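Local coordinates for protein putative nucleoside-diphosphate-sugar epimerase (Staphylococcus aureus subsp. aureus, PDB 3E48) that is of unknown function but probably binds NAD(P)H through a Rossmann-type domain, as in the nucleoside-diphosphate-sugar epimerases it is named after, at residues 67-73 and 98-104; 17-21 and 42-46; 160-165 and 204-208. One frame throughout, in Å; residues are numbered along the deposited sequence.

Interaction 1 (67-73 and 98-104); sequences DTVVFIP and VAHIIFI
Phe71 and Phe103 lie side by side on one face of a parallel strand pair, pointing the same way, and show how a parallel register sets two equivalent side chains next to each other. Both rings leave with CG anti to the backbone N (chi1 -171° for Phe71), and their planes end only 25° apart. They are nevertheless slid past each other, with centroids 5.6 Å apart, so the rings barely overlap, and contact is made where Phe71 CD2 approaches Phe103 CE1 at 3.5 Å. Pro73 follows the strand and brings its CG to 3.5 Å from Phe103 CZ, next along the rim from the atom that Phe71 touches, and from the same side of the ring. Toward the start of the same face, Val69 CG2 fits against Val98 CG1 at 3.6 Å, the two side chains crossing at about a right angle.

The other face carries Thr68, Val70, His100 and Ile102. Here Ile102 reaches back along the neighbouring strand: CG1 stands beside its own backbone N and the chain is extended beyond it, which sets CD1 against both Thr68 CG2 (4.0 Å) and Val70 CG2 (4.1 Å). Beneath these side chains runs a regular parallel ladder, in which Ile102 gives its N-H to Val69 O at 2.7 Å and takes Phe71 N at its own O. At the entry end, Asp67 O receives His100 N and, more weakly, Ala99 N.

These are neighbouring central strands of the Rossmann-type sheet, joined by a right-handed crossover through helix 84-96. That helix covers Phe71 and Ile101, while helix 118-131 packs on Phe103. Strand 3-6 pairs with the other edge of 68-71, and strand 134-143 continues the sheet beyond 100-104.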
loop_
_atom_site.group_PDB
_atom_site.type_symbol
_atom_site.label_atom_id
_atom_site.label_comp_id
_atom_site.label_asym_id
_atom_site.label_seq_id
_atom_site.Cartn_x
_atom_site.Cartn_y
_atom_site.Cartn_z
ATOM N N ASP B 67 -9.119 -24.457 5.573
ATOM C CA ASP B 67 -10.251 -23.547 5.664
ATOM C C ASP B 67 -9.840 -22.142 6.060
ATOM O O ASP B 67 -10.415 -21.156 5.594
ATOM C CB ASP B 67 -11.257 -24.105 6.667
ATOM C CG ASP B 67 -11.860 -25.410 6.200
ATOM O OD1 ASP B 67 -11.741 -26.430 6.917
ATOM O OD2 ASP B 67 -12.451 -25.406 5.100
ATOM N N THR B 68 -8.842 -22.062 6.928
ATOM C CA THR B 68 -8.342 -20.787 7.403
ATOM C C THR B 68 -6.828 -20.807 7.353
ATOM O O THR B 68 -6.192 -21.722 7.881
ATOM C CB THR B 68 -8.798 -20.530 8.851
ATOM O OG1 THR B 68 -10.230 -20.517 8.895
ATOM C CG2 THR B 68 -8.272 -19.197 9.355
ATOM N N VAL B 69 -6.265 -19.803 6.691
ATOM C CA VAL B 69 -4.825 -19.663 6.571
ATOM C C VAL B 69 -4.387 -18.430 7.352
ATOM O O VAL B 69 -4.935 -17.338 7.172
ATOM C CB VAL B 69 -4.393 -19.495 5.090
ATOM C CG1 VAL B 69 -2.915 -19.121 5.007
ATOM C CG2 VAL B 69 -4.647 -20.791 4.327
ATOM N N VAL B 70 -3.423 -18.631 8.244
ATOM C CA VAL B 70 -2.854 -17.552 9.046
ATOM C C VAL B 70 -1.499 -17.371 8.377
ATOM O O VAL B 70 -0.636 -18.245 8.455
ATOM C CB VAL B 70 -2.686 -17.973 10.518
ATOM C CG1 VAL B 70 -2.172 -16.798 11.340
ATOM C CG2 VAL B 70 -4.020 -18.463 11.069
ATOM N N PHE B 71 -1.342 -16.238 7.695
ATOM C CA PHE B 71 -0.139 -15.929 6.928
ATOM C C PHE B 71 0.831 -14.980 7.607
ATOM O O PHE B 71 0.462 -13.870 7.985
ATOM C CB PHE B 71 -0.548 -15.320 5.584
ATOM C CG PHE B 71 0.582 -15.157 4.612
ATOM C CD1 PHE B 71 1.027 -16.243 3.867
ATOM C CD2 PHE B 71 1.207 -13.922 4.442
ATOM C CE1 PHE B 71 2.081 -16.109 2.963
ATOM C CE2 PHE B 71 2.265 -13.774 3.537
ATOM C CZ PHE B 71 2.702 -14.875 2.796
ATOM N N ILE B 72 2.074 -15.428 7.753
ATOM C CA ILE B 72 3.128 -14.612 8.339
ATOM C C ILE B 72 4.074 -14.250 7.200
ATOM O O ILE B 72 4.724 -15.122 6.625
ATOM C CB ILE B 72 3.911 -15.389 9.415
ATOM C CG1 ILE B 72 2.960 -15.776 10.549
ATOM C CG2 ILE B 72 5.072 -14.542 9.940
ATOM C CD1 ILE B 72 3.606 -16.604 11.637
ATOM N N PRO B 73 4.148 -12.958 6.846
ATOM C CA PRO B 73 5.035 -12.521 5.760
ATOM C C PRO B 73 6.498 -12.887 6.006
ATOM O O PRO B 73 6.925 -13.033 7.152
ATOM C CB PRO B 73 4.831 -11.008 5.734
ATOM C CG PRO B 73 3.407 -10.852 6.157
ATOM C CD PRO B 73 3.301 -11.847 7.311
ATOM N N VAL B 98 -9.710 -21.975 0.130
ATOM C CA VAL B 98 -9.538 -21.482 1.492
ATOM C C VAL B 98 -10.600 -20.395 1.692
ATOM O O VAL B 98 -10.707 -19.472 0.887
ATOM C CB VAL B 98 -8.131 -20.887 1.682
ATOM C CG1 VAL B 98 -7.997 -20.277 3.077
ATOM C CG2 VAL B 98 -7.084 -21.976 1.472
ATOM N N ALA B 99 -11.376 -20.512 2.766
ATOM C CA ALA B 99 -12.463 -19.581 3.048
ATOM C C ALA B 99 -12.099 -18.321 3.813
ATOM O O ALA B 99 -12.828 -17.331 3.754
ATOM C CB ALA B 99 -13.578 -20.309 3.787
ATOM N N HIS B 100 -10.989 -18.345 4.536
ATOM C CA HIS B 100 -10.615 -17.172 5.306
ATOM C C HIS B 100 -9.114 -17.050 5.465
ATOM O O HIS B 100 -8.411 -18.048 5.623
ATOM C CB HIS B 100 -11.290 -17.229 6.681
ATOM C CG HIS B 100 -11.350 -15.905 7.373
ATOM N ND1 HIS B 100 -10.293 -15.391 8.087
ATOM C CD2 HIS B 100 -12.325 -14.964 7.410
ATOM C CE1 HIS B 100 -10.609 -14.190 8.535
ATOM N NE2 HIS B 100 -11.837 -13.906 8.138
ATOM N N ILE B 101 -8.626 -15.815 5.422
ATOM C CA ILE B 101 -7.204 -15.551 5.570
ATOM C C ILE B 101 -6.978 -14.559 6.705
ATOM O O ILE B 101 -7.611 -13.508 6.749
ATOM C CB ILE B 101 -6.591 -14.936 4.284
ATOM C CG1 ILE B 101 -6.588 -15.967 3.149
ATOM C CG2 ILE B 101 -5.170 -14.446 4.571
ATOM C CD1 ILE B 101 -6.225 -15.384 1.785
ATOM N N ILE B 102 -6.102 -14.914 7.638
ATOM C CA ILE B 102 -5.753 -14.017 8.728
ATOM C C ILE B 102 -4.344 -13.581 8.342
ATOM O O ILE B 102 -3.421 -14.394 8.328
ATOM C CB ILE B 102 -5.743 -14.743 10.093
ATOM C CG1 ILE B 102 -7.152 -15.261 10.408
ATOM C CG2 ILE B 102 -5.263 -13.786 11.190
ATOM C CD1 ILE B 102 -7.264 -16.081 11.693
ATOM N N PHE B 103 -4.189 -12.307 7.995
ATOM C CA PHE B 103 -2.897 -11.782 7.556
ATOM C C PHE B 103 -2.212 -10.983 8.654
ATOM O O PHE B 103 -2.794 -10.054 9.204
ATOM C CB PHE B 103 -3.095 -10.896 6.320
ATOM C CG PHE B 103 -1.815 -10.489 5.646
ATOM C CD1 PHE B 103 -1.350 -11.178 4.532
ATOM C CD2 PHE B 103 -1.076 -9.415 6.122
ATOM C CE1 PHE B 103 -0.161 -10.801 3.895
ATOM C CE2 PHE B 103 0.119 -9.027 5.492
ATOM C CZ PHE B 103 0.573 -9.724 4.378
ATOM N N ILE B 104 -0.976 -11.356 8.976
ATOM C CA ILE B 104 -0.216 -10.668 10.018
ATOM C C ILE B 104 0.689 -9.597 9.403
ATOM O O ILE B 104 1.788 -9.900 8.942
ATOM C CB ILE B 104 0.669 -11.654 10.803
ATOM C CG1 ILE B 104 -0.183 -12.815 11.334
ATOM C CG2 ILE B 104 1.370 -10.919 11.944
ATOM C CD1 ILE B 104 -1.299 -12.399 12.261
#

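Interaction 2 (17-21 and 42-46); sequences TNQAI and WRGKV
Thr17 sets its methyl squarely over the six-membered ring of Trp42, a CH-pi contact in which CG2 stands 3.4 Å from the centroid of that ring and only 5° off its normal. CB lies over the same face, nearer the rim, at 3.6 Å from Trp42 CH2. The next residue of the helix takes the indole N-H at the ring's edge: Trp42 NE1 donates to Asn18 OD1 at 2.8 Å, with an angle of 150° at the hydrogen. The bond is not ideally flat, since the donor is tilted 33° from the carbonyl plane and the amide stands steeply to the ring. Two successive helix residues thus hold one aromatic group by face and by edge, which should restrict its rotation.

Further along the helix, Ile21 presses CD1 against both Val46 CG1 (3.3 Å) and Lys45 CB (3.4 Å), both tighter than usual van der Waals contacts. Its CG2 branch rests against Lys45 CD at 3.6 Å.

In fold terms, helix 11-22 is the first helix of the Rossmann-type domain, the connection between strands 3-6 and 28-32, and here it packs against the loop that leads from 28-32 into strand 47-50.

Several bonds position these groups. The hydroxyl of Thr17 is held by Gly13 O, one turn earlier in the helix, with CG2 anti to the backbone N and directed at the indole. In the loop, Trp42 O accepts Lys45 N at 3.0 Å, drawing the chain into a tight turn, and Lys45 NZ bends back to Asp41 O. Behind them, Trp42 packs on Ile30 and Val46 on Phe28, both from strand 28-32.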
loop_
_atom_site.group_PDB
_atom_site.type_symbol
_atom_site.label_atom_id
_atom_site.label_comp_id
_atom_site.label_asym_id
_atom_site.label_seq_id
_atom_site.Cartn_x
_atom_site.Cartn_y
_atom_site.Cartn_z
ATOM N N THR B 17 2.547 -21.186 17.295
ATOM C CA THR B 17 2.385 -22.635 17.261
ATOM C C THR B 17 2.406 -23.249 18.659
ATOM O O THR B 17 1.573 -24.097 18.974
ATOM C CB THR B 17 3.477 -23.312 16.411
ATOM O OG1 THR B 17 3.468 -22.766 15.086
ATOM C CG2 THR B 17 3.222 -24.820 16.331
ATOM N N ASN B 18 3.352 -22.839 19.496
ATOM C CA ASN B 18 3.399 -23.388 20.848
ATOM C C ASN B 18 2.148 -23.002 21.630
ATOM O O ASN B 18 1.628 -23.798 22.413
ATOM C CB ASN B 18 4.651 -22.926 21.600
ATOM C CG ASN B 18 5.917 -23.599 21.089
ATOM O OD1 ASN B 18 5.931 -24.806 20.831
ATOM N ND2 ASN B 18 6.986 -22.830 20.954
ATOM N N GLN B 19 1.659 -21.786 21.420
ATOM C CA GLN B 19 0.456 -21.359 22.119
ATOM C C GLN B 19 -0.757 -22.132 21.596
ATOM O O GLN B 19 -1.660 -22.460 22.360
ATOM C CB GLN B 19 0.250 -19.843 21.973
ATOM C CG GLN B 19 1.178 -19.008 22.861
ATOM C CD GLN B 19 0.902 -17.508 22.782
ATOM O OE1 GLN B 19 -0.236 -17.091 22.574
ATOM N NE2 GLN B 19 1.947 -16.695 22.968
ATOM N N ALA B 20 -0.773 -22.446 20.301
ATOM C CA ALA B 20 -1.893 -23.195 19.735
ATOM C C ALA B 20 -1.894 -24.599 20.337
ATOM O O ALA B 20 -2.948 -25.173 20.608
ATOM C CB ALA B 20 -1.767 -23.273 18.221
ATOM N N ILE B 21 -0.704 -25.150 20.541
ATOM C CA ILE B 21 -0.580 -26.476 21.130
ATOM C C ILE B 21 -1.055 -26.426 22.581
ATOM O O ILE B 21 -1.790 -27.308 23.032
ATOM C CB ILE B 21 0.882 -26.974 21.075
ATOM C CG1 ILE B 21 1.309 -27.158 19.618
ATOM C CG2 ILE B 21 1.032 -28.268 21.859
ATOM C CD1 ILE B 21 0.405 -28.073 18.824
ATOM N N TRP B 42 6.590 -30.978 18.501
ATOM C CA TRP B 42 5.441 -30.654 17.663
ATOM C C TRP B 42 4.890 -31.879 16.945
ATOM O O TRP B 42 3.760 -31.859 16.458
ATOM C CB TRP B 42 5.821 -29.593 16.630
ATOM C CG TRP B 42 6.075 -28.230 17.206
ATOM C CD1 TRP B 42 6.177 -27.897 18.526
ATOM C CD2 TRP B 42 6.288 -27.022 16.470
ATOM N NE1 TRP B 42 6.442 -26.553 18.658
ATOM C CE2 TRP B 42 6.515 -25.992 17.410
ATOM C CE3 TRP B 42 6.311 -26.709 15.105
ATOM C CZ2 TRP B 42 6.763 -24.671 17.027
ATOM C CZ3 TRP B 42 6.556 -25.396 14.726
ATOM C CH2 TRP B 42 6.780 -24.394 15.684
ATOM N N ARG B 43 5.688 -32.941 16.877
ATOM C CA ARG B 43 5.259 -34.162 16.208
ATOM C C ARG B 43 4.030 -34.758 16.890
ATOM O O ARG B 43 4.016 -34.969 18.103
ATOM C CB ARG B 43 6.405 -35.180 16.184
ATOM C CG ARG B 43 7.648 -34.669 15.471
ATOM C CD ARG B 43 7.332 -34.276 14.030
ATOM N NE ARG B 43 8.383 -33.459 13.422
ATOM C CZ ARG B 43 9.625 -33.874 13.193
ATOM N NH1 ARG B 43 9.988 -35.108 13.519
ATOM N NH2 ARG B 43 10.507 -33.052 12.636
ATOM N N GLY B 44 2.993 -35.008 16.095
ATOM C CA GLY B 44 1.764 -35.567 16.624
ATOM C C GLY B 44 0.811 -34.514 17.165
ATOM O O GLY B 44 -0.308 -34.834 17.561
ATOM N N LYS B 45 1.242 -33.255 17.173
ATOM C CA LYS B 45 0.405 -32.173 17.687
ATOM C C LYS B 45 -0.105 -31.251 16.580
ATOM O O LYS B 45 -1.162 -30.637 16.709
ATOM C CB LYS B 45 1.184 -31.385 18.743
ATOM C CG LYS B 45 1.531 -32.242 19.958
ATOM C CD LYS B 45 2.383 -31.504 20.962
ATOM C CE LYS B 45 2.765 -32.426 22.113
ATOM N NZ LYS B 45 3.474 -33.639 21.609
ATOM N N VAL B 46 0.653 -31.170 15.492
ATOM C CA VAL B 46 0.281 -30.360 14.340
ATOM C C VAL B 46 0.719 -31.123 13.101
ATOM O O VAL B 46 1.676 -31.895 13.153
ATOM C CB VAL B 46 0.976 -28.972 14.354
ATOM C CG1 VAL B 46 0.504 -28.164 15.551
ATOM C CG2 VAL B 46 2.491 -29.145 14.387
#

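Interaction 3 (160-165 and 204-208); sequences LIYPAG and MKELA
A first torsion near 180° (chi1 -178°) swings Leu160 away from its own N and toward the first turn of helix 204-215, where it lays its CD2 methyl against the backbone and side chains of the turn. That methyl comes within 3.3 Å of Met204 O and also touches Leu207 CB at 4.0 Å and Ala208 CB at 4.2 Å. Met204, a selenomethionine, is folded rather than extended: bends at chi2 (-56°) and chi3 (93°) carry its selenium back toward Tyr162, 3.9 Å from CD2. This is a Met-aromatic contact in which the selenium approaches the ring obliquely, 5.2 Å from its centroid. Leu207 CD1 comes to the ring's edge instead, near its plane, while Ala164 CB rests on Met204 CG at 3.8 Å.

The arrangement joins the chain leaving the short strand 159-160 to the N-terminal turn of helix 204-215, directly after strand 194-203. Pro163 is the centre of an inverse gamma turn between Tyr162 and Ala164, both of which, like Leu160, point toward the helix.

Polar linkage is indirect. A water donates to Gly165 O at 2.8 Å and accepts from Met204 N at 2.9 Å, so it satisfies an N-H of the helix's first turn and ties it to the loop. Gly165 O and Tyr162 O are also bonded to the hydroxyl of Tyr221. Farther out, Tyr247 stacks on the ring of Tyr162, and Ile169 of strand 168-172 packs against both Ala164 and Met204.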
loop_
_atom_site.group_PDB
_atom_site.type_symbol
_atom_site.label_atom_id
_atom_site.label_comp_id
_atom_site.label_asym_id
_atom_site.label_seq_id
_atom_site.Cartn_x
_atom_site.Cartn_y
_atom_site.Cartn_z
ATOM N N LEU B 160 22.054 4.916 23.097
ATOM C CA LEU B 160 21.002 4.372 22.244
ATOM C C LEU B 160 21.123 5.264 21.010
ATOM O O LEU B 160 20.971 6.482 21.114
ATOM C CB LEU B 160 19.632 4.561 22.899
ATOM C CG LEU B 160 18.435 3.990 22.132
ATOM C CD1 LEU B 160 18.541 2.471 22.069
ATOM C CD2 LEU B 160 17.145 4.408 22.830
ATOM N N ILE B 161 21.402 4.672 19.853
ATOM C CA ILE B 161 21.607 5.455 18.637
ATOM C C ILE B 161 20.518 5.464 17.565
ATOM O O ILE B 161 20.724 6.027 16.483
ATOM C CB ILE B 161 22.930 5.044 17.955
ATOM C CG1 ILE B 161 22.856 3.584 17.500
ATOM C CG2 ILE B 161 24.089 5.229 18.927
ATOM C CD1 ILE B 161 24.078 3.112 16.741
ATOM N N TYR B 162 19.373 4.850 17.843
ATOM C CA TYR B 162 18.287 4.828 16.864
ATOM C C TYR B 162 17.979 6.241 16.364
ATOM O O TYR B 162 17.693 7.138 17.151
ATOM C CB TYR B 162 17.014 4.231 17.475
ATOM C CG TYR B 162 17.101 2.771 17.869
ATOM C CD1 TYR B 162 17.665 1.822 17.014
ATOM C CD2 TYR B 162 16.541 2.325 19.065
ATOM C CE1 TYR B 162 17.659 0.462 17.343
ATOM C CE2 TYR B 162 16.529 0.976 19.399
ATOM C CZ TYR B 162 17.083 0.051 18.538
ATOM O OH TYR B 162 17.035 -1.286 18.869
ATOM N N PRO B 163 18.040 6.454 15.041
ATOM C CA PRO B 163 17.760 7.772 14.456
ATOM C C PRO B 163 16.259 8.004 14.385
ATOM O O PRO B 163 15.681 8.097 13.299
ATOM C CB PRO B 163 18.395 7.670 13.077
ATOM C CG PRO B 163 18.147 6.232 12.720
ATOM C CD PRO B 163 18.499 5.508 14.009
ATOM N N ALA B 164 15.630 8.097 15.552
ATOM C CA ALA B 164 14.188 8.286 15.632
ATOM C C ALA B 164 13.789 9.665 16.132
ATOM O O ALA B 164 12.626 9.897 16.459
ATOM C CB ALA B 164 13.580 7.214 16.536
ATOM N N GLY B 165 14.749 10.584 16.189
ATOM C CA GLY B 165 14.447 11.924 16.658
ATOM C C GLY B 165 13.759 11.921 18.011
ATOM O O GLY B 165 14.146 11.181 18.911
HETATM N N MSE B 204 12.513 7.710 22.592
HETATM C CA MSE B 204 13.826 7.094 22.751
HETATM C C MSE B 204 14.512 7.426 24.072
HETATM O O MSE B 204 15.412 6.707 24.511
HETATM C CB MSE B 204 14.730 7.468 21.578
HETATM C CG MSE B 204 14.243 6.925 20.235
HETATM SE SE MSE B 204 13.990 4.991 20.220
HETATM C CE MSE B 204 12.106 4.908 20.676
ATOM N N LYS B 205 14.084 8.509 24.707
ATOM C CA LYS B 205 14.668 8.914 25.978
ATOM C C LYS B 205 14.225 7.944 27.074
ATOM O O LYS B 205 15.033 7.516 27.902
ATOM C CB LYS B 205 14.230 10.342 26.310
ATOM C CG LYS B 205 15.124 11.057 27.298
ATOM C CD LYS B 205 14.765 12.533 27.385
ATOM C CE LYS B 205 14.998 13.246 26.059
ATOM N NZ LYS B 205 16.433 13.228 25.653
ATOM N N GLU B 206 12.941 7.591 27.075
ATOM C CA GLU B 206 12.413 6.654 28.067
ATOM C C GLU B 206 12.983 5.266 27.802
ATOM O O GLU B 206 13.284 4.518 28.732
ATOM C CB GLU B 206 10.886 6.587 27.997
ATOM C CG GLU B 206 10.180 7.861 28.418
ATOM C CD GLU B 206 8.694 7.809 28.132
ATOM O OE1 GLU B 206 8.325 7.579 26.960
ATOM O OE2 GLU B 206 7.893 8.007 29.072
ATOM N N LEU B 207 13.123 4.921 26.527
ATOM C CA LEU B 207 13.659 3.618 26.170
ATOM C C LEU B 207 15.061 3.478 26.763
ATOM O O LEU B 207 15.395 2.455 27.357
ATOM C CB LEU B 207 13.732 3.461 24.649
ATOM C CG LEU B 207 13.438 2.073 24.072
ATOM C CD1 LEU B 207 13.867 2.057 22.616
ATOM C CD2 LEU B 207 14.167 0.989 24.843
ATOM N N ALA B 208 15.879 4.513 26.601
ATOM C CA ALA B 208 17.239 4.481 27.124
ATOM C C ALA B 208 17.239 4.341 28.648
ATOM O O ALA B 208 18.050 3.601 29.206
ATOM C CB ALA B 208 17.991 5.745 26.705
HETATM O O HOH W 1 12.460 9.851 20.655
#

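Overall arrangement
Three kinds of contact appear here, each suited to its place. Interaction 1 is buried in the sheet and relies on a backbone ladder with mostly apolar groups on its two faces. Interaction 2, partly buried and at the flank of the same Rossmann-type domain, joins helix to loop mainly by side chains, including one polar bond to an indole. Interaction 3 is also buried but lies on the opposite side of the chain's centre; it is almost wholly apolar, with a bridging water as its polar link. The centres of interactions 1 and 2 are 18 Å apart, against 35 and 38 Å to interaction 3. No two of the three contacts share a helix or strand, and along the chain they follow in series.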